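Local atomic coordinates of beta-glucuronidase (uncultured Clostridium sp., PDB entry 6U7J), a protein that hydrolyses beta-D-glucuronides as a family 2 glycoside hydrolase, an activity of gut bacteria that can reactivate conjugated estrogens. Residues L329-A334 and G571-E576; R324-L329 and E346-M351; D51-P56 and D63-Q68; G305-E308 and G314-L317; Q237-S242 and V249-A254. All coordinates share one frame; numbering follows the deposited sequence.

Contact 1. Residues L329-A334 and G571-E576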
# COMPACT_ATOMS: atom_id res chain seq x y z
N LEU B 329 -14.28 -4.32 19.51
CA LEU B 329 -13.94 -4.88 20.81
C LEU B 329 -14.70 -6.17 21.06
O LEU B 329 -14.12 -7.17 21.51
CB LEU B 329 -14.25 -3.87 21.92
CG LEU B 329 -13.31 -2.67 22.03
CD1 LEU B 329 -13.85 -1.68 23.06
CD2 LEU B 329 -11.89 -3.11 22.38
N LYS B 330 -16.00 -6.17 20.78
CA LYS B 330 -16.79 -7.37 20.97
C LYS B 330 -16.36 -8.48 20.01
O LYS B 330 -16.30 -9.65 20.39
CB LYS B 330 -18.27 -7.04 20.79
CG LYS B 330 -19.20 -8.24 20.97
CD LYS B 330 -20.60 -7.88 20.51
CE LYS B 330 -21.60 -8.96 20.88
NZ LYS B 330 -21.67 -9.13 22.37
N TRP B 331 -16.05 -8.12 18.76
CA TRP B 331 -15.67 -9.12 17.77
C TRP B 331 -14.36 -9.78 18.15
O TRP B 331 -14.24 -11.01 18.11
CB TRP B 331 -15.59 -8.48 16.39
CG TRP B 331 -14.99 -9.37 15.31
CD1 TRP B 331 -15.65 -10.29 14.54
CD2 TRP B 331 -13.63 -9.38 14.89
NE1 TRP B 331 -14.77 -10.89 13.66
CE2 TRP B 331 -13.52 -10.35 13.86
CE3 TRP B 331 -12.48 -8.67 15.27
CZ2 TRP B 331 -12.31 -10.63 13.22
CZ3 TRP B 331 -11.28 -8.96 14.64
CH2 TRP B 331 -11.21 -9.93 13.62
N ILE B 332 -13.38 -8.99 18.58
CA ILE B 332 -12.07 -9.55 18.91
C ILE B 332 -12.05 -10.26 20.25
O ILE B 332 -11.05 -10.91 20.57
CB ILE B 332 -11.00 -8.44 18.88
CG1 ILE B 332 -9.61 -9.04 18.58
CG2 ILE B 332 -11.03 -7.64 20.17
CD1 ILE B 332 -8.58 -8.04 18.08
N GLY B 333 -13.13 -10.19 21.02
CA GLY B 333 -13.17 -10.83 22.33
C GLY B 333 -12.62 -9.99 23.47
O GLY B 333 -12.37 -10.53 24.56
N ALA B 334 -12.39 -8.70 23.25
CA ALA B 334 -11.93 -7.85 24.33
C ALA B 334 -13.05 -7.66 25.36
O ALA B 334 -14.24 -7.79 25.04
CB ALA B 334 -11.46 -6.50 23.78
N GLY B 571 -1.16 -0.13 15.97
CA GLY B 571 -2.55 -0.55 15.95
C GLY B 571 -2.74 -2.01 15.52
O GLY B 571 -2.07 -2.50 14.61
N ILE B 572 -3.64 -2.71 16.23
CA ILE B 572 -4.13 -4.00 15.77
C ILE B 572 -5.12 -3.78 14.63
O ILE B 572 -5.25 -4.62 13.73
CB ILE B 572 -4.77 -4.77 16.95
CG1 ILE B 572 -3.69 -5.39 17.84
CG2 ILE B 572 -5.66 -5.89 16.49
CD1 ILE B 572 -2.50 -6.00 17.07
N PHE B 573 -5.80 -2.63 14.64
CA PHE B 573 -6.64 -2.18 13.54
C PHE B 573 -6.01 -0.95 12.88
O PHE B 573 -5.20 -0.23 13.48
CB PHE B 573 -8.05 -1.85 14.05
CG PHE B 573 -8.77 -3.02 14.64
CD1 PHE B 573 -9.49 -3.90 13.84
CD2 PHE B 573 -8.75 -3.25 16.02
CE1 PHE B 573 -10.17 -4.99 14.38
CE2 PHE B 573 -9.43 -4.33 16.58
CZ PHE B 573 -10.13 -5.21 15.76
N THR B 574 -6.38 -0.71 11.62
CA THR B 574 -5.91 0.52 10.98
C THR B 574 -6.63 1.72 11.58
O THR B 574 -7.57 1.58 12.37
CB THR B 574 -6.15 0.46 9.47
OG1 THR B 574 -7.56 0.48 9.23
CG2 THR B 574 -5.53 -0.84 8.86
N ARG B 575 -6.19 2.93 11.18
CA ARG B 575 -6.87 4.12 11.65
C ARG B 575 -8.31 4.12 11.18
O ARG B 575 -9.19 4.70 11.84
CB ARG B 575 -6.16 5.40 11.18
CG ARG B 575 -6.54 6.67 11.97
CD ARG B 575 -5.53 7.78 11.72
NE ARG B 575 -5.60 8.90 12.67
CZ ARG B 575 -5.41 10.17 12.35
NH1 ARG B 575 -5.17 10.50 11.09
NH2 ARG B 575 -5.46 11.10 13.29
N GLU B 576 -8.58 3.45 10.07
CA GLU B 576 -9.92 3.35 9.51
C GLU B 576 -10.68 2.11 10.00
O GLU B 576 -11.69 1.73 9.41
CB GLU B 576 -9.84 3.40 7.99
CG GLU B 576 -9.21 4.72 7.45
CD GLU B 576 -7.69 4.75 7.56
OE1 GLU B 576 -7.05 3.67 7.56
OE2 GLU B 576 -7.12 5.86 7.64

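Contact 2. Residues R324-L329 and E346-M351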
# COMPACT_ATOMS: atom_id res chain seq x y z
N ARG B 324 -18.61 1.66 16.19
CA ARG B 324 -17.79 0.74 15.42
C ARG B 324 -16.68 0.17 16.29
O ARG B 324 -16.39 -1.03 16.22
CB ARG B 324 -17.23 1.46 14.19
CG ARG B 324 -16.09 0.76 13.46
CD ARG B 324 -16.59 -0.45 12.67
NE ARG B 324 -15.50 -1.08 11.92
CZ ARG B 324 -15.63 -2.18 11.19
NH1 ARG B 324 -16.81 -2.80 11.11
NH2 ARG B 324 -14.59 -2.68 10.55
N ASP B 325 -16.07 1.00 17.15
CA ASP B 325 -15.00 0.51 18.03
C ASP B 325 -15.53 -0.53 19.02
O ASP B 325 -14.88 -1.55 19.26
CB ASP B 325 -14.34 1.68 18.78
CG ASP B 325 -13.38 2.50 17.89
OD1 ASP B 325 -13.31 2.24 16.66
OD2 ASP B 325 -12.69 3.41 18.41
N CYS B 326 -16.72 -0.30 19.59
CA CYS B 326 -17.27 -1.28 20.52
C CYS B 326 -17.66 -2.56 19.80
O CYS B 326 -17.54 -3.66 20.37
CB CYS B 326 -18.49 -0.71 21.24
SG CYS B 326 -18.09 0.67 22.31
N GLU B 327 -18.11 -2.45 18.54
CA GLU B 327 -18.35 -3.64 17.73
C GLU B 327 -17.06 -4.43 17.52
O GLU B 327 -17.07 -5.67 17.50
CB GLU B 327 -18.95 -3.24 16.37
CG GLU B 327 -20.41 -2.80 16.41
CD GLU B 327 -21.37 -3.99 16.52
OE1 GLU B 327 -21.04 -5.08 15.98
OE2 GLU B 327 -22.44 -3.85 17.15
N LEU B 328 -15.94 -3.73 17.35
CA LEU B 328 -14.68 -4.42 17.11
C LEU B 328 -14.15 -5.04 18.39
O LEU B 328 -13.61 -6.16 18.38
CB LEU B 328 -13.65 -3.46 16.50
CG LEU B 328 -13.89 -2.94 15.07
CD1 LEU B 328 -12.84 -1.89 14.71
CD2 LEU B 328 -13.83 -4.08 14.06
N LEU B 329 -14.28 -4.32 19.51
CA LEU B 329 -13.94 -4.88 20.81
C LEU B 329 -14.70 -6.17 21.06
O LEU B 329 -14.12 -7.17 21.51
CB LEU B 329 -14.25 -3.87 21.92
CG LEU B 329 -13.31 -2.67 22.03
CD1 LEU B 329 -13.85 -1.68 23.06
CD2 LEU B 329 -11.89 -3.11 22.38
N GLU B 346 -17.69 11.61 27.88
CA GLU B 346 -18.64 10.89 28.71
C GLU B 346 -19.50 9.94 27.90
O GLU B 346 -19.92 8.90 28.42
CB GLU B 346 -19.52 11.87 29.48
CG GLU B 346 -18.72 12.88 30.23
CD GLU B 346 -19.55 13.73 31.15
OE1 GLU B 346 -20.13 13.16 32.11
OE2 GLU B 346 -19.62 14.96 30.89
N GLU B 347 -19.77 10.27 26.64
CA GLU B 347 -20.52 9.36 25.77
C GLU B 347 -19.87 7.98 25.72
O GLU B 347 -20.57 6.96 25.77
CB GLU B 347 -20.62 9.95 24.35
CG GLU B 347 -21.57 11.13 24.20
CD GLU B 347 -21.01 12.41 24.78
OE1 GLU B 347 -19.81 12.42 25.12
OE2 GLU B 347 -21.77 13.40 24.91
N MET B 348 -18.53 7.92 25.63
CA MET B 348 -17.84 6.63 25.63
C MET B 348 -18.00 5.91 26.97
O MET B 348 -18.21 4.69 27.00
CB MET B 348 -16.35 6.84 25.28
CG MET B 348 -15.54 5.55 24.96
SD MET B 348 -16.26 4.48 23.66
CE MET B 348 -14.85 3.46 23.18
N MET B 349 -17.94 6.65 28.07
CA MET B 349 -18.14 6.04 29.39
C MET B 349 -19.56 5.51 29.56
O MET B 349 -19.76 4.42 30.11
CB MET B 349 -17.81 7.06 30.49
CG MET B 349 -16.42 7.67 30.36
SD MET B 349 -15.11 6.42 30.27
CE MET B 349 -15.27 5.76 31.91
N GLN B 350 -20.56 6.26 29.09
CA GLN B 350 -21.92 5.74 29.11
C GLN B 350 -22.05 4.49 28.25
O GLN B 350 -22.71 3.52 28.64
CB GLN B 350 -22.91 6.82 28.66
CG GLN B 350 -23.00 8.00 29.61
CD GLN B 350 -23.48 9.26 28.90
OE1 GLN B 350 -23.92 9.22 27.75
NE2 GLN B 350 -23.39 10.39 29.59
N MET B 351 -21.44 4.50 27.07
CA MET B 351 -21.49 3.31 26.21
C MET B 351 -20.93 2.09 26.93
O MET B 351 -21.52 1.01 26.91
CB MET B 351 -20.74 3.59 24.91
CG MET B 351 -21.01 2.61 23.77
SD MET B 351 -20.54 3.30 22.15
CE MET B 351 -20.99 5.01 22.43

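Contact 3. Residues D51-P56 and D63-Q68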
# COMPACT_ATOMS: atom_id res chain seq x y z
N ASP B 51 -12.01 38.30 9.25
CA ASP B 51 -11.08 37.48 8.46
C ASP B 51 -10.98 36.06 9.05
O ASP B 51 -9.95 35.63 9.57
CB ASP B 51 -9.69 38.13 8.37
CG ASP B 51 -9.76 39.61 7.99
OD1 ASP B 51 -9.44 40.46 8.85
OD2 ASP B 51 -10.12 39.92 6.83
N VAL B 52 -12.09 35.34 8.93
CA VAL B 52 -12.26 34.04 9.56
C VAL B 52 -12.45 32.96 8.49
O VAL B 52 -12.71 33.24 7.32
CB VAL B 52 -13.44 34.03 10.54
CG1 VAL B 52 -13.20 35.01 11.66
CG2 VAL B 52 -14.71 34.36 9.80
N ILE B 53 -12.32 31.70 8.93
CA ILE B 53 -12.70 30.54 8.14
C ILE B 53 -13.73 29.75 8.95
O ILE B 53 -13.97 30.02 10.12
CB ILE B 53 -11.50 29.65 7.77
CG1 ILE B 53 -10.81 29.11 9.02
CG2 ILE B 53 -10.50 30.43 6.92
CD1 ILE B 53 -9.70 28.10 8.71
N ASP B 54 -14.34 28.76 8.30
CA ASP B 54 -15.24 27.82 8.97
C ASP B 54 -14.46 26.72 9.69
O ASP B 54 -13.43 26.25 9.21
CB ASP B 54 -16.19 27.16 7.98
CG ASP B 54 -17.08 28.14 7.28
OD1 ASP B 54 -17.39 29.18 7.88
OD2 ASP B 54 -17.47 27.88 6.13
N MET B 55 -15.00 26.28 10.83
CA MET B 55 -14.38 25.22 11.58
C MET B 55 -15.47 24.41 12.27
O MET B 55 -16.33 24.99 12.94
CB MET B 55 -13.38 25.75 12.62
CG MET B 55 -12.54 24.64 13.30
SD MET B 55 -11.36 23.79 12.18
CE MET B 55 -10.42 25.12 11.48
N PRO B 56 -15.48 23.09 12.10
CA PRO B 56 -16.51 22.27 12.76
C PRO B 56 -16.24 22.12 14.24
O PRO B 56 -15.10 22.18 14.71
CB PRO B 56 -16.39 20.91 12.05
CG PRO B 56 -14.95 20.86 11.55
CD PRO B 56 -14.60 22.30 11.21
N ASP B 63 -6.21 19.06 11.38
CA ASP B 63 -6.21 18.31 10.12
C ASP B 63 -7.34 18.71 9.17
O ASP B 63 -7.59 18.02 8.18
CB ASP B 63 -6.26 16.80 10.39
CG ASP B 63 -4.99 16.29 11.04
OD1 ASP B 63 -3.96 17.02 11.02
OD2 ASP B 63 -5.03 15.15 11.57
N ILE B 64 -8.03 19.82 9.44
CA ILE B 64 -9.14 20.24 8.60
C ILE B 64 -8.65 20.97 7.35
O ILE B 64 -9.18 20.77 6.25
CB ILE B 64 -10.10 21.12 9.42
CG1 ILE B 64 -10.59 20.34 10.64
CG2 ILE B 64 -11.25 21.61 8.55
CD1 ILE B 64 -11.65 19.31 10.31
N THR B 65 -7.66 21.86 7.49
CA THR B 65 -7.27 22.69 6.36
C THR B 65 -6.07 22.07 5.65
O THR B 65 -5.52 21.05 6.06
CB THR B 65 -6.98 24.13 6.79
OG1 THR B 65 -5.78 24.19 7.56
CG2 THR B 65 -8.16 24.73 7.60
N THR B 66 -5.68 22.71 4.56
CA THR B 66 -4.52 22.32 3.77
C THR B 66 -3.29 23.11 4.18
O THR B 66 -2.25 23.00 3.53
CB THR B 66 -4.85 22.51 2.29
OG1 THR B 66 -5.12 23.88 2.04
CG2 THR B 66 -6.11 21.73 1.93
N ASP B 67 -3.36 23.83 5.28
CA ASP B 67 -2.36 24.81 5.66
C ASP B 67 -1.44 24.24 6.74
O ASP B 67 -1.89 23.93 7.84
CB ASP B 67 -3.06 26.07 6.18
CG ASP B 67 -2.09 27.08 6.66
OD1 ASP B 67 -1.04 27.24 6.01
OD2 ASP B 67 -2.38 27.71 7.69
N GLN B 68 -0.15 24.14 6.43
CA GLN B 68 0.80 23.61 7.41
C GLN B 68 0.92 24.52 8.64
O GLN B 68 1.08 24.03 9.77
CB GLN B 68 2.15 23.41 6.74
CG GLN B 68 3.30 23.10 7.67
CD GLN B 68 4.04 24.35 8.11
OE1 GLN B 68 4.21 25.29 7.32
NE2 GLN B 68 4.48 24.39 9.38

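Contact 4. Residues G305-E308 and G314-L317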
# COMPACT_ATOMS: atom_id res chain seq x y z
N GLY B 305 -5.23 -0.28 25.55
CA GLY B 305 -5.31 1.16 25.69
C GLY B 305 -5.72 1.74 24.34
O GLY B 305 -5.33 1.25 23.29
N LYS B 306 -6.56 2.78 24.38
CA LYS B 306 -7.03 3.37 23.13
C LYS B 306 -6.46 4.79 22.97
O LYS B 306 -5.43 5.15 23.56
CB LYS B 306 -8.56 3.33 23.09
CG LYS B 306 -9.17 1.92 22.95
CD LYS B 306 -10.72 1.92 23.03
CE LYS B 306 -11.38 1.99 21.64
NZ LYS B 306 -10.95 3.19 20.82
N HIS B 307 -7.11 5.59 22.15
CA HIS B 307 -6.85 7.02 22.04
C HIS B 307 -8.11 7.62 21.46
O HIS B 307 -8.92 6.92 20.84
CB HIS B 307 -5.65 7.34 21.13
CG HIS B 307 -4.37 7.61 21.86
ND1 HIS B 307 -4.23 8.64 22.77
CD2 HIS B 307 -3.16 7.00 21.79
CE1 HIS B 307 -3.00 8.63 23.25
NE2 HIS B 307 -2.33 7.65 22.67
N GLU B 308 -8.30 8.91 21.70
CA GLU B 308 -9.34 9.64 20.98
C GLU B 308 -8.65 10.24 19.76
O GLU B 308 -7.90 11.22 19.86
CB GLU B 308 -10.02 10.67 21.88
CG GLU B 308 -10.97 9.97 22.88
CD GLU B 308 -11.82 10.95 23.70
OE1 GLU B 308 -11.28 12.00 24.13
OE2 GLU B 308 -13.03 10.66 23.89
N GLY B 314 -9.22 14.68 14.09
CA GLY B 314 -8.30 14.61 15.23
C GLY B 314 -8.89 13.85 16.42
O GLY B 314 -9.31 12.69 16.30
N LYS B 315 -8.89 14.51 17.58
CA LYS B 315 -9.46 13.97 18.81
C LYS B 315 -10.93 14.30 18.98
O LYS B 315 -11.46 14.17 20.10
CB LYS B 315 -8.69 14.49 20.03
CG LYS B 315 -7.16 14.47 19.85
CD LYS B 315 -6.46 14.60 21.20
CE LYS B 315 -6.56 13.29 21.99
NZ LYS B 315 -5.74 12.20 21.37
N GLY B 316 -11.61 14.75 17.93
CA GLY B 316 -13.00 15.15 18.07
C GLY B 316 -13.92 13.95 18.26
O GLY B 316 -13.69 12.87 17.70
N LEU B 317 -14.96 14.14 19.08
CA LEU B 317 -15.91 13.07 19.37
C LEU B 317 -16.65 12.64 18.12
O LEU B 317 -17.08 13.46 17.31
CB LEU B 317 -16.91 13.53 20.42
CG LEU B 317 -18.13 12.63 20.68
CD1 LEU B 317 -17.71 11.33 21.36
CD2 LEU B 317 -19.20 13.39 21.52
O HOH W 1 -10.60 14.39 23.11

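Contact 5. Residues Q237-S242 and V249-A254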
# COMPACT_ATOMS: atom_id res chain seq x y z
N GLN B 237 -39.92 -0.14 36.65
CA GLN B 237 -40.71 -0.35 37.85
C GLN B 237 -39.95 0.10 39.09
O GLN B 237 -38.73 -0.10 39.20
CB GLN B 237 -41.10 -1.83 37.97
CG GLN B 237 -41.88 -2.37 36.76
CD GLN B 237 -42.19 -3.87 36.88
OE1 GLN B 237 -42.04 -4.63 35.92
NE2 GLN B 237 -42.64 -4.29 38.07
N VAL B 238 -40.66 0.74 40.02
CA VAL B 238 -40.00 1.22 41.23
C VAL B 238 -39.69 0.04 42.14
O VAL B 238 -40.46 -0.93 42.22
CB VAL B 238 -40.88 2.27 41.93
CG1 VAL B 238 -40.34 2.60 43.32
CG2 VAL B 238 -40.95 3.53 41.08
N VAL B 239 -38.56 0.12 42.82
CA VAL B 239 -37.92 -1.04 43.44
C VAL B 239 -37.47 -0.61 44.83
O VAL B 239 -37.20 -1.45 45.70
CB VAL B 239 -36.77 -1.53 42.52
CG1 VAL B 239 -35.66 -2.23 43.28
CG2 VAL B 239 -37.33 -2.46 41.45
N ALA B 240 -37.43 0.70 45.06
CA ALA B 240 -37.21 1.31 46.37
C ALA B 240 -37.74 2.73 46.31
O ALA B 240 -37.96 3.29 45.22
CB ALA B 240 -35.73 1.30 46.77
N GLU B 241 -37.97 3.32 47.49
CA GLU B 241 -38.51 4.67 47.63
C GLU B 241 -37.92 5.33 48.86
O GLU B 241 -37.66 4.67 49.87
CB GLU B 241 -40.03 4.70 47.79
CG GLU B 241 -40.81 4.61 46.51
CD GLU B 241 -42.30 4.71 46.77
OE1 GLU B 241 -42.90 3.68 47.15
OE2 GLU B 241 -42.86 5.82 46.60
N SER B 242 -37.75 6.65 48.79
CA SER B 242 -37.32 7.37 49.97
C SER B 242 -37.60 8.85 49.78
O SER B 242 -37.64 9.35 48.66
CB SER B 242 -35.84 7.14 50.27
OG SER B 242 -35.42 7.94 51.36
N VAL B 249 -30.83 2.34 50.96
CA VAL B 249 -32.04 1.57 50.73
C VAL B 249 -31.71 0.24 50.06
O VAL B 249 -30.66 0.07 49.43
CB VAL B 249 -33.09 2.34 49.89
CG1 VAL B 249 -33.41 3.68 50.54
CG2 VAL B 249 -32.60 2.52 48.48
N LEU B 250 -32.65 -0.69 50.18
CA LEU B 250 -32.47 -2.10 49.85
C LEU B 250 -33.01 -2.40 48.46
O LEU B 250 -34.06 -1.90 48.06
CB LEU B 250 -33.21 -2.96 50.88
CG LEU B 250 -33.04 -4.48 50.93
CD1 LEU B 250 -31.57 -4.88 50.83
CD2 LEU B 250 -33.66 -5.02 52.22
N VAL B 251 -32.27 -3.22 47.72
CA VAL B 251 -32.69 -3.73 46.42
C VAL B 251 -32.58 -5.24 46.51
O VAL B 251 -31.50 -5.81 46.34
CB VAL B 251 -31.84 -3.18 45.27
CG1 VAL B 251 -32.47 -3.50 43.92
CG2 VAL B 251 -31.66 -1.68 45.43
N LYS B 252 -33.70 -5.90 46.82
CA LYS B 252 -33.66 -7.34 47.02
C LYS B 252 -33.61 -8.05 45.68
O LYS B 252 -34.20 -7.60 44.69
CB LYS B 252 -34.87 -7.80 47.84
CG LYS B 252 -34.68 -7.70 49.37
CD LYS B 252 -34.75 -9.07 50.06
CE LYS B 252 -34.29 -9.01 51.52
NZ LYS B 252 -35.40 -8.83 52.51
N ASP B 253 -32.89 -9.17 45.65
CA ASP B 253 -32.69 -9.93 44.41
C ASP B 253 -32.14 -9.02 43.30
O ASP B 253 -32.62 -9.03 42.17
CB ASP B 253 -33.99 -10.62 43.98
CG ASP B 253 -34.50 -11.61 45.03
OD1 ASP B 253 -35.74 -11.77 45.16
OD2 ASP B 253 -33.67 -12.24 45.74
N ALA B 254 -31.13 -8.23 43.66
CA ALA B 254 -30.58 -7.21 42.78
C ALA B 254 -29.91 -7.82 41.55
O ALA B 254 -29.04 -8.69 41.68
CB ALA B 254 -29.58 -6.34 43.54

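Contact 1. Residues L329-A334 and G571-E576
The ring of Phe573 has the indole of Trp331 at its edge, close to its own plane: CZ3 of Trp331 lies 4.1 Å from CZ of Phe573 and touches CE1 as well. Seen from the indole, the phenyl comes in at a slant. Ile332 and Phe573 reach towards each other, with CD1 of the isoleucine oblique to the ring, 4.0 Å from Phe573 CZ and also against CE2. That methyl is shared, for it sits 4.0 Å from Ile572 CG2 too, with the two isoleucine side chains crossing at about a right angle. Trp331 swings its CG away from the backbone N (chi1 171°), which carries the six-membered ring off the helix to the phenyl. The Phe553 ring also meets that of Phe573, with planes at about 45°, and Phe584 packs edge-to-face with Trp331. Trp331 and Ile332 stand on the last turn of helix 319-332 of the TIM barrel; the helix ends in a Schellman motif, in which Gly333 takes positive phi, Ala334 N bonds to Leu329 O at 2.9 Å, and Gly333 N to Lys330 O at 3.3 Å. Arg591, on the closing helix 581-592, donates from NE to the carbonyl of Trp331. The partner segment 571-576 is a loop leading into that helix, and backbone bonds tie Ile572 to Ala552 and Lys580.

Contact 2. Residues R324-L329 and E346-M351
Cys326 sets its sulfur against the CG-SD flank of Met351, with SG 3.6 Å from SD and 3.8 Å from CG of that methionine. No hydrogen bond crosses between the helices; the touch is sulfur, methylene and methyl packing. Cys326 SG stands opposite its own carbonyl carbon (chi1 -65°), and since the CB already points across the gap this carries the thiol straight to the other helix. Met351 leaves its backbone nearly extended through CG and then folds at the last torsion (chi3 -35°), turning its methyl aside so that the thiol meets CG and SD. Met348 gets there differently: its CB sets off alongside the partner helix, not toward it, and a bend at chi2 of 53° brings the methyl end round until CE lies 4.4 Å from Cys326 SG. The two methionines, one helical turn apart, thus both reach the single cysteine. Helices 319-332 and 346-355 are neighbours in the outer layer of the TIM barrel; between them in sequence runs strand 336-338, parallel to 297-305, so the first helix forms a beta-alpha-beta crossover. Asn322, one turn before Cys326, also touches both methionines. On the same helix, Leu328 lays CD2 over one face of the Arg324 guanidinium, 3.8 Å above its plane and toward the rim. Arg324 NH2 bonds to the carbonyl of Arg577 and to that of Leu518 of the third subunit, while Asp325 makes salt bridges with Arg577 and Lys306.

Contact 3. Residues D51-P56 and D63-Q68
Apolar packing alone joins the two segments, and Ile64 is at its centre. The sulfur of Met55 lies across the isoleucine, with SD 3.9 Å from Ile64 CG1 and 4.0 Å from its CB. Met55 gets its sulfur there by bending at chi2 (68°) and chi3 (54°), which brings SD over Ile64. Further along, Pro56 offers the CG corner of its ring to the end of the same isoleucine, 3.9 Å from Ile64 CD1. At the other side Ile53 and Thr65 cross at about a right angle, and Ile53 CD1 meets the Thr65 methyl CG2 at 3.9 Å. The hydroxyl of that threonine plays a separate, polar role within its own segment: Asp67 N makes a weak hydrogen bond to Thr65 OG1 at 3.3 Å.

The polar groups mostly reach outside the pair. Asp67 is the N-cap of helix 68-71, its OD2 accepting from the N of Leu70. Asp54 makes salt bridges with Lys29 and with Lys355 of the second subunit, and Asp63 bonds to the hydroxyl of Tyr181. That same second subunit packs on this region, its Ala320 on Pro56, its Val323 on Ile64 and its Glu327 on Thr65. Strand 53-57 pairs antiparallel with strand 20-32, through backbone bonds from Ile53 to Phe30 and from Met55 to Trp28. Here, then, loop 63-68 packs on strand 53-57 of the sugar-binding domain, a beta sandwich in family 2 glycoside hydrolases.

Contact 4. Residues G305-E308 and G314-L317
His307 brings its ring obliquely to the ammonium of Lys315, with ND1 4.1 Å from Lys315 NZ; just before it, Lys306 turns to Asp325 in a salt bridge. His307 and Lys315 are linked through a third party, for both make hydrogen bonds to the hydroxyl of Tyr342, as does the backbone N of Glu308. At Glu308 the carbonyl O takes the one direct bond of the contact, from Lys315 NZ at 2.8 Å. The nitrogen meets that carbonyl at 142° and tilted 27° from its plane. The lysine chain arches round the oxygen, bent at its last two torsions, so that CG and CE of Lys315 each lie 3.3 Å from Glu308 O; CA of Lys315 makes a bent C-H...O contact with it. The side chain of Glu308 leaves at a wide angle to its carbonyl; OE1 makes a salt bridge with Arg186, OE2 a hydrogen bond with Ala345 N. A water adds a bridge, donating to Glu308 OE1 at 2.7 Å and to Lys315 O at 3.1 Å. Both segments belong to the loop running from strand 297-305 into helix 319-332 of the TIM barrel, bonded through its backbone to strand 336-338 and packed by Leu317 on helix 346-355.

Contact 5. Residues Q237-S242 and V249-A254
Val239 and Val251 meet through their CG1 methyls, which come to 3.5 Å of each other, tighter than usual for two carbons; the side chains cross at about a right angle. In both residues the first torsion sets CG1 opposite the backbone N (chi1 153° and -169°), which turns each of these methyls to the other valine. Next along, Ala240 points its CB straight at the other strand, into the angle between Val249 CG2, 3.8 Å away, and the carbonyl O of Leu250, also 3.8 Å from that CB. The remaining branch of Val249, CG1, turns to Ser242 and lies 4.2 Å from its CB. Ser242 sends its hydroxyl to Asp247 and the N of Glu244, while Glu241 points away and forms a salt bridge with Lys228. Val239 and Ala240 come at the partner side by side instead of alternating because a classic beta bulge sets both opposite Ile231. Strands 238-242 and 249-251 run almost exactly antiparallel, at 175° and with axes 6.7 Å apart, yet no hydrogen bond joins the segments; they belong to different sheets and meet through side chains. Strand 238-242 is an edge of the four-stranded sheet and bonds to 227-232, whereas 246-251 is an edge of the three-stranded sheet and bonds to 211-220; the contact therefore packs one sheet's edge on the other's in the immunoglobulin-like sandwich domain of this enzyme.

How the contacts relate
Contacts 1, 2 and 4 gather in the TIM barrel, 12 to 14 Å apart between centres. These three and contact 3 are buried, contact 3 farther from the chain's centre; contact 5 is only partly buried. Contacts 1 and 2 share helix 319-332 and Leu329, and touch where Phe573 CE1 meets Leu328 CD2 at 3.8 Å. Contact 4 is the polar one, and the salt bridge of Lys306 NZ to Asp325 OD2, 3.0 Å, joins it to contact 2; the others are apolar, contact 1 with rings, contact 2 with sulfur. Contact 3, in the sugar-binding domain, meets this helix between subunits: its Thr66 packs on Trp331 of the second subunit. Contact 5, like contact 4, touches no other chain.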